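Local structure of protein STE5 (Saccharomyces cerevisiae, 3FZE) at residues A[8-13]-A[178-183]; A[52-57]-A[69-74]; A[126-131]-A[147-152]. The protein serves as a scaffold in yeast pheromone (mating) signalling, with a minimal scaffold domain that co-catalyses phosphorylation of the MAP kinase Fus3 by Ste7. All blocks are in the same frame, centred on the assembly; numbering follows the deposited sequence. Where two conformers were deposited one is given.

Contact 1 (A[8-13]-A[178-183]); sequences SILSLK and CYSFGL
Lys13 swings its CG away from its own backbone N (chi1 154°) and runs on extended, which carries NZ across to the backbone of Ser180. Lys13 NZ donates to Ser180 O at 2.8 Å. The donor lies in the carbonyl plane, with a C=O...N angle of 146°. The methylenes come along with NZ: Lys13 CE is 3.3 Å from Ser180 O. Lys13 CA comes obliquely to the Phe181 ring, 4.1 Å from Phe181 CZ, with Lys13 CB beside it.

Ser180 sets its OG beside the backbone N (chi1 -68°). The hydroxyl turns back along its own helix to Thr176 O, its hydrogen-bond partner. Two methyls crowd Ser180 OG: Leu10 CD2 at 3.4 Å, in the conformer given, and Ile9 CG2 at 3.6 Å. Ile9 also packs on Thr176 and Leu177, so helix 2-14 lies against the last turns of helix 170-180. That helix ends in a Schellman motif, with Gly182 at positive phi. Phe181 packs edge-to-face with Phe51.

The contact is small and near the surface, with one direct polar bond. A lysine charge beside Ser180 O, in the last turn of the helix, is likely to be favourable, since carbonyls point out at that end.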
loop_
_atom_site.group_PDB
_atom_site.type_symbol
_atom_site.label_atom_id
_atom_site.label_comp_id
_atom_site.label_asym_id
_atom_site.label_seq_id
_atom_site.Cartn_x
_atom_site.Cartn_y
_atom_site.Cartn_z
ATOM N N SER A 8 12.252 -6.344 5.130
ATOM C CA SER A 8 11.573 -6.357 3.842
ATOM C C SER A 8 11.583 -4.961 3.227
ATOM O O SER A 8 11.896 -4.793 2.048
ATOM C CB SER A 8 10.143 -6.880 3.987
ATOM O OG SER A 8 10.150 -8.243 4.371
ATOM N N ILE A 9 11.258 -3.959 4.037
ATOM C CA ILE A 9 11.255 -2.577 3.564
ATOM C C ILE A 9 12.665 -2.117 3.191
ATOM O O ILE A 9 12.860 -1.401 2.208
ATOM C CB ILE A 9 10.591 -1.637 4.597
ATOM C CG1 ILE A 9 9.084 -1.911 4.654
ATOM C CG2 ILE A 9 10.851 -0.173 4.255
ATOM C CD1 ILE A 9 8.396 -1.312 5.857
ATOM N N LEU A 10 13.658 -2.542 3.966
ATOM C CA LEU A 10 15.035 -2.186 3.657
ATOM C C LEU A 10 15.465 -2.818 2.335
ATOM O O LEU A 10 16.256 -2.241 1.591
ATOM C CB LEU A 10 15.981 -2.593 4.790
ATOM C CG LEU A 10 15.673 -1.974 6.156
ATOM C CD1 LEU A 10 16.899 -2.012 7.049
ATOM C CD2 LEU A 10 15.168 -0.548 6.004
ATOM N N SER A 11 14.935 -4.000 2.043
ATOM C CA SER A 11 15.238 -4.666 0.786
ATOM C C SER A 11 14.705 -3.838 -0.385
ATOM O O SER A 11 15.401 -3.619 -1.376
ATOM C CB SER A 11 14.641 -6.073 0.765
ATOM O OG SER A 11 14.982 -6.750 -0.429
ATOM N N LEU A 12 13.468 -3.372 -0.256
ATOM C CA LEU A 12 12.854 -2.544 -1.285
ATOM C C LEU A 12 13.630 -1.248 -1.484
ATOM O O LEU A 12 13.952 -0.869 -2.609
ATOM C CB LEU A 12 11.399 -2.230 -0.912
ATOM C CG LEU A 12 10.728 -1.099 -1.699
ATOM C CD1 LEU A 12 10.455 -1.552 -3.127
ATOM C CD2 LEU A 12 9.442 -0.646 -1.015
ATOM N N LYS A 13 13.925 -0.573 -0.379
ATOM C CA LYS A 13 14.665 0.674 -0.414
ATOM C C LYS A 13 15.997 0.462 -1.121
ATOM O O LYS A 13 16.433 1.288 -1.930
ATOM C CB LYS A 13 14.883 1.165 1.017
ATOM C CG LYS A 13 16.096 2.039 1.218
ATOM C CD LYS A 13 16.462 2.076 2.697
ATOM C CE LYS A 13 17.459 3.173 3.013
ATOM N NZ LYS A 13 17.466 3.426 4.472
ATOM N N CYS A 178 8.099 5.077 5.786
ATOM C CA CYS A 178 8.481 6.472 5.590
ATOM C C CYS A 178 9.864 6.779 6.135
ATOM O O CYS A 178 10.680 7.449 5.479
ATOM C CB CYS A 178 7.465 7.404 6.241
ATOM S SG CYS A 178 5.936 7.439 5.316
ATOM N N TYR A 179 10.127 6.305 7.348
ATOM C CA TYR A 179 11.393 6.604 7.997
ATOM C C TYR A 179 12.570 5.935 7.293
ATOM O O TYR A 179 13.665 6.489 7.272
ATOM C CB TYR A 179 11.349 6.283 9.498
ATOM C CG TYR A 179 10.749 7.411 10.304
ATOM C CD1 TYR A 179 9.382 7.708 10.205
ATOM C CD2 TYR A 179 11.537 8.201 11.117
ATOM C CE1 TYR A 179 8.836 8.759 10.919
ATOM C CE2 TYR A 179 11.001 9.251 11.844
ATOM C CZ TYR A 179 9.646 9.529 11.729
ATOM O OH TYR A 179 9.126 10.578 12.461
ATOM N N SER A 180 12.344 4.760 6.711
ATOM C CA SER A 180 13.409 4.082 5.970
ATOM C C SER A 180 13.872 4.941 4.796
ATOM O O SER A 180 15.030 4.863 4.377
ATOM C CB SER A 180 12.955 2.709 5.473
ATOM O OG SER A 180 12.761 1.806 6.548
ATOM N N PHE A 181 12.973 5.772 4.279
ATOM C CA PHE A 181 13.330 6.710 3.209
ATOM C C PHE A 181 13.786 8.088 3.715
ATOM O O PHE A 181 14.032 8.996 2.921
ATOM C CB PHE A 181 12.170 6.850 2.212
ATOM C CG PHE A 181 11.981 5.647 1.337
ATOM C CD1 PHE A 181 12.827 5.419 0.262
ATOM C CD2 PHE A 181 10.965 4.742 1.585
ATOM C CE1 PHE A 181 12.663 4.314 -0.546
ATOM C CE2 PHE A 181 10.798 3.628 0.780
ATOM C CZ PHE A 181 11.646 3.416 -0.289
ATOM N N GLY A 182 13.906 8.237 5.031
ATOM C CA GLY A 182 14.346 9.483 5.628
ATOM C C GLY A 182 13.280 10.565 5.665
ATOM O O GLY A 182 13.588 11.756 5.669
ATOM N N LEU A 183 12.019 10.152 5.690
ATOM C CA LEU A 183 10.923 11.107 5.767
ATOM C C LEU A 183 10.340 11.125 7.180
ATOM O O LEU A 183 10.602 10.222 7.975
ATOM C CB LEU A 183 9.849 10.759 4.728
ATOM C CG LEU A 183 10.383 10.650 3.296
ATOM C CD1 LEU A 183 9.391 9.938 2.388
ATOM C CD2 LEU A 183 10.755 12.023 2.737
#

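Contact 2 (A[52-57]-A[69-74]); sequences ARLQFC and GSVLHK
Leu54 and Phe56 close on Val71 from two sides, the tight part of the contact. Val71 CG2 lies 3.6 Å from Leu54 CD2 and 3.7 Å from Phe56 CD2. Phe56 holds its CG between the backbone N and the carbonyl carbon (chi1 76°), which lays one ring face under Gly69 N, offset toward the rim. Lys74 CB sits at the ring edge, 3.8 Å from Phe56 CZ.

Two residues of each backbone pair in antiparallel fashion. Phe56 and Gly69 form a hydrogen-bonded pair, and Gln55 and Ser70 the non-hydrogen-bonded pair next to it. Phe56 N donates to Gly69 O at 2.9 Å, and Gly69 N returns a bond to Phe56 O at 3.0 Å. Val71 N then bonds to Leu54 O at 2.9 Å as the chain enters helix 71-74. At the backbone angles of Gly69 a side chain would press on the carbonyl oxygen of the residue before.

The other side is looser and wetter. A water donates to Ala52 O and Leu54 O and accepts from Leu72 N. It also accepts from Ser70 OG, less certainly, since Ser70 has two conformers. Leu72 CD1 lies 3.0 Å from Ala52 O, at the exposed rim.

Gln55 folds back at chi2, and its NE2 donates to Arg53 O at 3.0 Å, nearly straight (169°). The donor stands above that carbonyl plane. Asn19 bonds to the same oxygen. An alanine in place of Gln55 is likely to cost Arg53 O one donor and leave a gap beside Gly69 and Ser70.

Gln55 and Cys57 bond through their backbones to strand 19-26. Helix 35-50 packs on one flank, where Thr48 touches Leu54, Val71 and Leu72. The contact ties the 55-60/65-68 hairpin to the short helix that follows it.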
loop_
_atom_site.group_PDB
_atom_site.type_symbol
_atom_site.label_atom_id
_atom_site.label_comp_id
_atom_site.label_asym_id
_atom_site.label_seq_id
_atom_site.Cartn_x
_atom_site.Cartn_y
_atom_site.Cartn_z
ATOM N N ALA A 52 7.374 12.366 -6.245
ATOM C CA ALA A 52 6.320 13.277 -6.687
ATOM C C ALA A 52 5.224 12.549 -7.478
ATOM O O ALA A 52 4.050 12.934 -7.442
ATOM C CB ALA A 52 6.913 14.408 -7.519
ATOM N N ARG A 53 5.615 11.509 -8.201
ATOM C CA ARG A 53 4.671 10.745 -9.018
ATOM C C ARG A 53 4.096 9.534 -8.273
ATOM O O ARG A 53 3.570 8.600 -8.878
ATOM C CB ARG A 53 5.332 10.341 -10.337
ATOM C CG ARG A 53 5.841 11.569 -11.102
ATOM C CD ARG A 53 6.591 11.205 -12.363
ATOM N NE ARG A 53 7.851 10.580 -12.020
ATOM C CZ ARG A 53 8.060 9.272 -12.037
ATOM N NH1 ARG A 53 7.085 8.459 -12.417
ATOM N NH2 ARG A 53 9.242 8.787 -11.680
ATOM N N LEU A 54 4.192 9.561 -6.952
ATOM C CA LEU A 54 3.626 8.498 -6.118
ATOM C C LEU A 54 2.211 8.092 -6.547
ATOM O O LEU A 54 1.336 8.945 -6.677
ATOM C CB LEU A 54 3.576 8.958 -4.662
ATOM C CG LEU A 54 3.207 7.908 -3.624
ATOM C CD1 LEU A 54 4.197 6.744 -3.614
ATOM C CD2 LEU A 54 3.113 8.568 -2.247
ATOM N N GLN A 55 1.999 6.788 -6.735
ATOM C CA GLN A 55 0.690 6.236 -7.094
ATOM C C GLN A 55 0.107 5.468 -5.921
ATOM O O GLN A 55 0.845 4.940 -5.087
ATOM C CB GLN A 55 0.816 5.279 -8.280
ATOM C CG GLN A 55 1.454 5.912 -9.506
ATOM C CD GLN A 55 0.525 6.916 -10.139
ATOM O OE1 GLN A 55 -0.578 6.572 -10.567
ATOM N NE2 GLN A 55 0.950 8.169 -10.190
ATOM N N PHE A 56 -1.220 5.397 -5.863
ATOM C CA PHE A 56 -1.882 4.669 -4.796
ATOM C C PHE A 56 -3.123 3.979 -5.335
ATOM O O PHE A 56 -3.627 4.310 -6.408
ATOM C CB PHE A 56 -2.311 5.605 -3.668
ATOM C CG PHE A 56 -3.527 6.430 -3.997
ATOM C CD1 PHE A 56 -4.786 6.026 -3.576
ATOM C CD2 PHE A 56 -3.414 7.577 -4.768
ATOM C CE1 PHE A 56 -5.919 6.772 -3.895
ATOM C CE2 PHE A 56 -4.533 8.332 -5.098
ATOM C CZ PHE A 56 -5.786 7.926 -4.662
ATOM N N CYS A 57 -3.604 3.019 -4.565
ATOM C CA CYS A 57 -4.899 2.418 -4.806
ATOM C C CYS A 57 -5.453 1.962 -3.466
ATOM O O CYS A 57 -4.764 1.293 -2.712
ATOM C CB CYS A 57 -4.753 1.229 -5.750
ATOM S SG CYS A 57 -6.330 0.465 -6.193
ATOM N N GLY A 69 -4.746 6.362 -8.244
ATOM C CA GLY A 69 -4.138 7.348 -9.103
ATOM C C GLY A 69 -2.953 8.008 -8.441
ATOM O O GLY A 69 -2.222 7.373 -7.680
ATOM N N SER A 70 -2.783 9.298 -8.717
ATOM C CA SER A 70 -1.647 10.069 -8.213
ATOM C C SER A 70 -1.939 10.646 -6.838
ATOM O O SER A 70 -2.927 11.350 -6.649
ATOM C CB SER A 70 -1.306 11.208 -9.178
ATOM O OG SER A 70 -0.583 12.239 -8.523
ATOM N N VAL A 71 -1.069 10.355 -5.874
ATOM C CA VAL A 71 -1.245 10.871 -4.531
ATOM C C VAL A 71 -1.362 12.402 -4.512
ATOM O O VAL A 71 -2.242 12.962 -3.856
ATOM C CB VAL A 71 -0.127 10.380 -3.578
ATOM C CG1 VAL A 71 -0.220 11.078 -2.241
ATOM C CG2 VAL A 71 -0.241 8.875 -3.374
ATOM N N LEU A 72 -0.486 13.086 -5.240
ATOM C CA LEU A 72 -0.568 14.541 -5.307
ATOM C C LEU A 72 -1.920 15.024 -5.838
ATOM O O LEU A 72 -2.408 16.078 -5.437
ATOM C CB LEU A 72 0.558 15.100 -6.180
ATOM C CG LEU A 72 1.969 14.999 -5.597
ATOM C CD1 LEU A 72 2.973 15.644 -6.562
ATOM C CD2 LEU A 72 2.015 15.656 -4.225
ATOM N N HIS A 73 -2.514 14.246 -6.735
ATOM C CA HIS A 73 -3.778 14.617 -7.365
ATOM C C HIS A 73 -4.998 14.404 -6.461
ATOM O O HIS A 73 -5.876 15.270 -6.376
ATOM C CB HIS A 73 -3.948 13.847 -8.674
ATOM C CG HIS A 73 -5.241 14.130 -9.378
ATOM N ND1 HIS A 73 -5.949 13.156 -10.044
ATOM C CD2 HIS A 73 -5.950 15.274 -9.514
ATOM C CE1 HIS A 73 -7.038 13.691 -10.571
ATOM N NE2 HIS A 73 -7.062 14.973 -10.265
ATOM N N LYS A 74 -5.042 13.274 -5.769
ATOM C CA LYS A 74 -6.269 12.886 -5.081
ATOM C C LYS A 74 -6.244 13.000 -3.557
ATOM O O LYS A 74 -7.289 13.184 -2.936
ATOM C CB LYS A 74 -6.692 11.486 -5.522
ATOM C CG LYS A 74 -7.133 11.451 -6.982
ATOM C CD LYS A 74 -7.703 10.116 -7.388
ATOM C CE LYS A 74 -8.364 10.209 -8.755
ATOM N NZ LYS A 74 -8.922 8.895 -9.201
HETATM O O HOH W 1 1.609 11.705 -6.981
#

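Contact 3 (A[126-131]-A[147-152])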
loop_
_atom_site.group_PDB
_atom_site.type_symbol
_atom_site.label_atom_id
_atom_site.label_comp_id
_atom_site.label_asym_id
_atom_site.label_seq_id
_atom_site.Cartn_x
_atom_site.Cartn_y
_atom_site.Cartn_z
ATOM N N SER A 126 -8.673 -10.887 -0.399
ATOM C CA SER A 126 -7.486 -10.187 0.081
ATOM C C SER A 126 -6.514 -9.894 -1.060
ATOM O O SER A 126 -6.181 -10.787 -1.841
ATOM C CB SER A 126 -6.800 -11.015 1.174
ATOM O OG SER A 126 -5.472 -10.569 1.405
ATOM N N ILE A 127 -6.058 -8.646 -1.161
ATOM C CA ILE A 127 -5.100 -8.288 -2.205
ATOM C C ILE A 127 -3.764 -9.032 -2.050
ATOM O O ILE A 127 -2.952 -9.086 -2.983
ATOM C CB ILE A 127 -4.851 -6.752 -2.264
ATOM C CG1 ILE A 127 -4.111 -6.276 -1.009
ATOM C CG2 ILE A 127 -6.171 -6.002 -2.440
ATOM C CD1 ILE A 127 -3.585 -4.846 -1.103
ATOM N N LEU A 128 -3.539 -9.622 -0.881
ATOM C CA LEU A 128 -2.257 -10.261 -0.605
ATOM C C LEU A 128 -2.109 -11.624 -1.304
ATOM O O LEU A 128 -1.001 -12.156 -1.398
ATOM C CB LEU A 128 -2.029 -10.387 0.909
ATOM C CG LEU A 128 -2.151 -9.103 1.737
ATOM C CD1 LEU A 128 -2.037 -9.382 3.218
ATOM C CD2 LEU A 128 -1.084 -8.101 1.318
ATOM N N PHE A 129 -3.210 -12.170 -1.812
ATOM C CA PHE A 129 -3.176 -13.454 -2.516
ATOM C C PHE A 129 -3.004 -13.288 -4.025
ATOM O O PHE A 129 -2.908 -14.273 -4.756
ATOM C CB PHE A 129 -4.472 -14.247 -2.275
ATOM C CG PHE A 129 -4.620 -14.764 -0.877
ATOM C CD1 PHE A 129 -4.380 -16.093 -0.588
ATOM C CD2 PHE A 129 -5.005 -13.922 0.148
ATOM C CE1 PHE A 129 -4.519 -16.571 0.700
ATOM C CE2 PHE A 129 -5.141 -14.394 1.435
ATOM C CZ PHE A 129 -4.898 -15.719 1.714
ATOM N N GLN A 130 -2.987 -12.048 -4.496
ATOM C CA GLN A 130 -3.139 -11.807 -5.928
ATOM C C GLN A 130 -1.787 -11.839 -6.632
ATOM O O GLN A 130 -0.750 -11.799 -5.977
ATOM C CB GLN A 130 -3.901 -10.497 -6.164
ATOM C CG GLN A 130 -5.332 -10.559 -5.625
ATOM C CD GLN A 130 -6.063 -9.226 -5.659
ATOM O OE1 GLN A 130 -5.602 -8.270 -6.286
ATOM N NE2 GLN A 130 -7.209 -9.153 -4.968
ATOM N N ASP A 131 -1.795 -11.944 -7.957
ATOM C CA ASP A 131 -0.538 -12.077 -8.686
ATOM C C ASP A 131 -0.052 -10.742 -9.247
ATOM O O ASP A 131 -0.673 -10.150 -10.133
ATOM C CB ASP A 131 -0.605 -13.172 -9.764
ATOM C CG ASP A 131 -1.404 -12.757 -10.987
ATOM O OD1 ASP A 131 -2.305 -11.900 -10.861
ATOM O OD2 ASP A 131 -1.130 -13.300 -12.079
ATOM N N LYS A 147 4.455 -7.511 0.225
ATOM C CA LYS A 147 3.100 -7.862 0.639
ATOM C C LYS A 147 3.038 -7.961 2.153
ATOM O O LYS A 147 3.715 -8.800 2.754
ATOM C CB LYS A 147 2.678 -9.188 0.011
ATOM C CG LYS A 147 2.629 -9.164 -1.504
ATOM C CD LYS A 147 2.324 -10.541 -2.066
ATOM C CE LYS A 147 2.443 -10.550 -3.579
ATOM N NZ LYS A 147 2.399 -11.935 -4.138
ATOM N N ILE A 148 2.235 -7.101 2.770
ATOM C CA ILE A 148 2.205 -7.008 4.224
ATOM C C ILE A 148 0.802 -7.125 4.808
ATOM O O ILE A 148 -0.133 -6.435 4.389
ATOM C CB ILE A 148 2.842 -5.698 4.745
ATOM C CG1 ILE A 148 4.279 -5.546 4.236
ATOM C CG2 ILE A 148 2.816 -5.667 6.270
ATOM C CD1 ILE A 148 4.905 -4.194 4.584
ATOM N N LYS A 149 0.670 -8.005 5.789
ATOM C CA LYS A 149 -0.591 -8.199 6.478
ATOM C C LYS A 149 -0.535 -7.487 7.825
ATOM O O LYS A 149 0.305 -7.797 8.671
ATOM C CB LYS A 149 -0.861 -9.694 6.666
ATOM C CG LYS A 149 -2.327 -10.058 6.805
ATOM C CD LYS A 149 -2.920 -9.470 8.065
ATOM C CE LYS A 149 -4.347 -9.938 8.272
ATOM N NZ LYS A 149 -4.844 -9.477 9.587
ATOM N N VAL A 150 -1.425 -6.518 8.012
ATOM C CA VAL A 150 -1.547 -5.835 9.292
ATOM C C VAL A 150 -2.501 -6.620 10.195
ATOM O O VAL A 150 -3.651 -6.870 9.832
ATOM C CB VAL A 150 -2.027 -4.389 9.112
ATOM C CG1 VAL A 150 -2.355 -3.770 10.459
ATOM C CG2 VAL A 150 -0.970 -3.579 8.367
ATOM N N GLY A 151 -2.008 -7.023 11.359
ATOM C CA GLY A 151 -2.749 -7.891 12.259
ATOM C C GLY A 151 -2.201 -9.303 12.178
ATOM O O GLY A 151 -2.286 -9.949 11.132
ATOM N N TYR A 152 -1.625 -9.782 13.275
ATOM C CA TYR A 152 -0.949 -11.076 13.269
ATOM C C TYR A 152 -1.909 -12.232 13.023
ATOM O O TYR A 152 -3.062 -12.202 13.454
ATOM C CB TYR A 152 -0.169 -11.297 14.567
ATOM C CG TYR A 152 1.012 -10.366 14.736
ATOM C CD1 TYR A 152 1.997 -10.277 13.758
ATOM C CD2 TYR A 152 1.152 -9.587 15.880
ATOM C CE1 TYR A 152 3.081 -9.430 13.908
ATOM C CE2 TYR A 152 2.238 -8.737 16.041
ATOM C CZ TYR A 152 3.197 -8.663 15.052
ATOM O OH TYR A 152 4.278 -7.821 15.205
HETATM O O HOH W 2 0.114 -13.289 -3.772
#
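The flat groups that Leu128 meets are peptides of strand 145-150: Leu128 CD2 lies 3.6 Å from Ile148 O and 3.8 Å from Ile148 N. The Phe129 side chain sets off away from the strand and makes no contact with it; its ring has Ser126 OG at the edge, in plane.

The other branch of Leu128 takes a lysine chain. Leu128 CD1 is 3.7 Å from Lys149 CB, and the two side chains cross at about a right angle. Leu128 has its CG beside the backbone N (chi1 -54°), which spreads both methyls over the strand. Ser126 OG accepts from Leu128 N at 3.1 Å, an ST turn that fixes the start of the 3-10 turn.

Lys147 runs extended along this turn. Lys147 NZ is 3.6 Å from Gln130 O, and a water bridges the two. The water accepts from Lys147 NZ at 2.7 Å and donates to Leu128 O and Gln130 O. Glu145 forms a salt bridge with the same NZ. In the conformer given, Lys149 bends back at chi2 so that NZ donates to Val150 O and Gly151 O.

The strand itself bonds to strands 111-117 and 165-167, and Leu128 also touches Ser117.

No direct hydrogen bond joins the two segments. Carbon packing and one bridging water hold them, and the ends of these buried lysines find their partners in carbonyls, water and a carboxylate.

How the contacts relate
The three contacts lie within one vWA-like alpha/beta/alpha fold. Contact 1 joins residues near the two chain ends, and contacts 2 and 3 lie within the loop it closes. Contact 2 closes before contact 3 opens. Their centres are well apart: about 18 Å between contacts 1 and 2, 19 Å between 1 and 3, and 21 Å between 2 and 3. None touches another. Contacts 2 and 3 reach the same mixed sheet, on opposite sides of the chain's centre, through strands 55-60 and 145-150. Contact 1 pairs helices 2-14 and 170-180. Helix 35-50 packs near both contact 1 and contact 2. Together they tie terminal helices, an edge hairpin and a long loop into one compact domain.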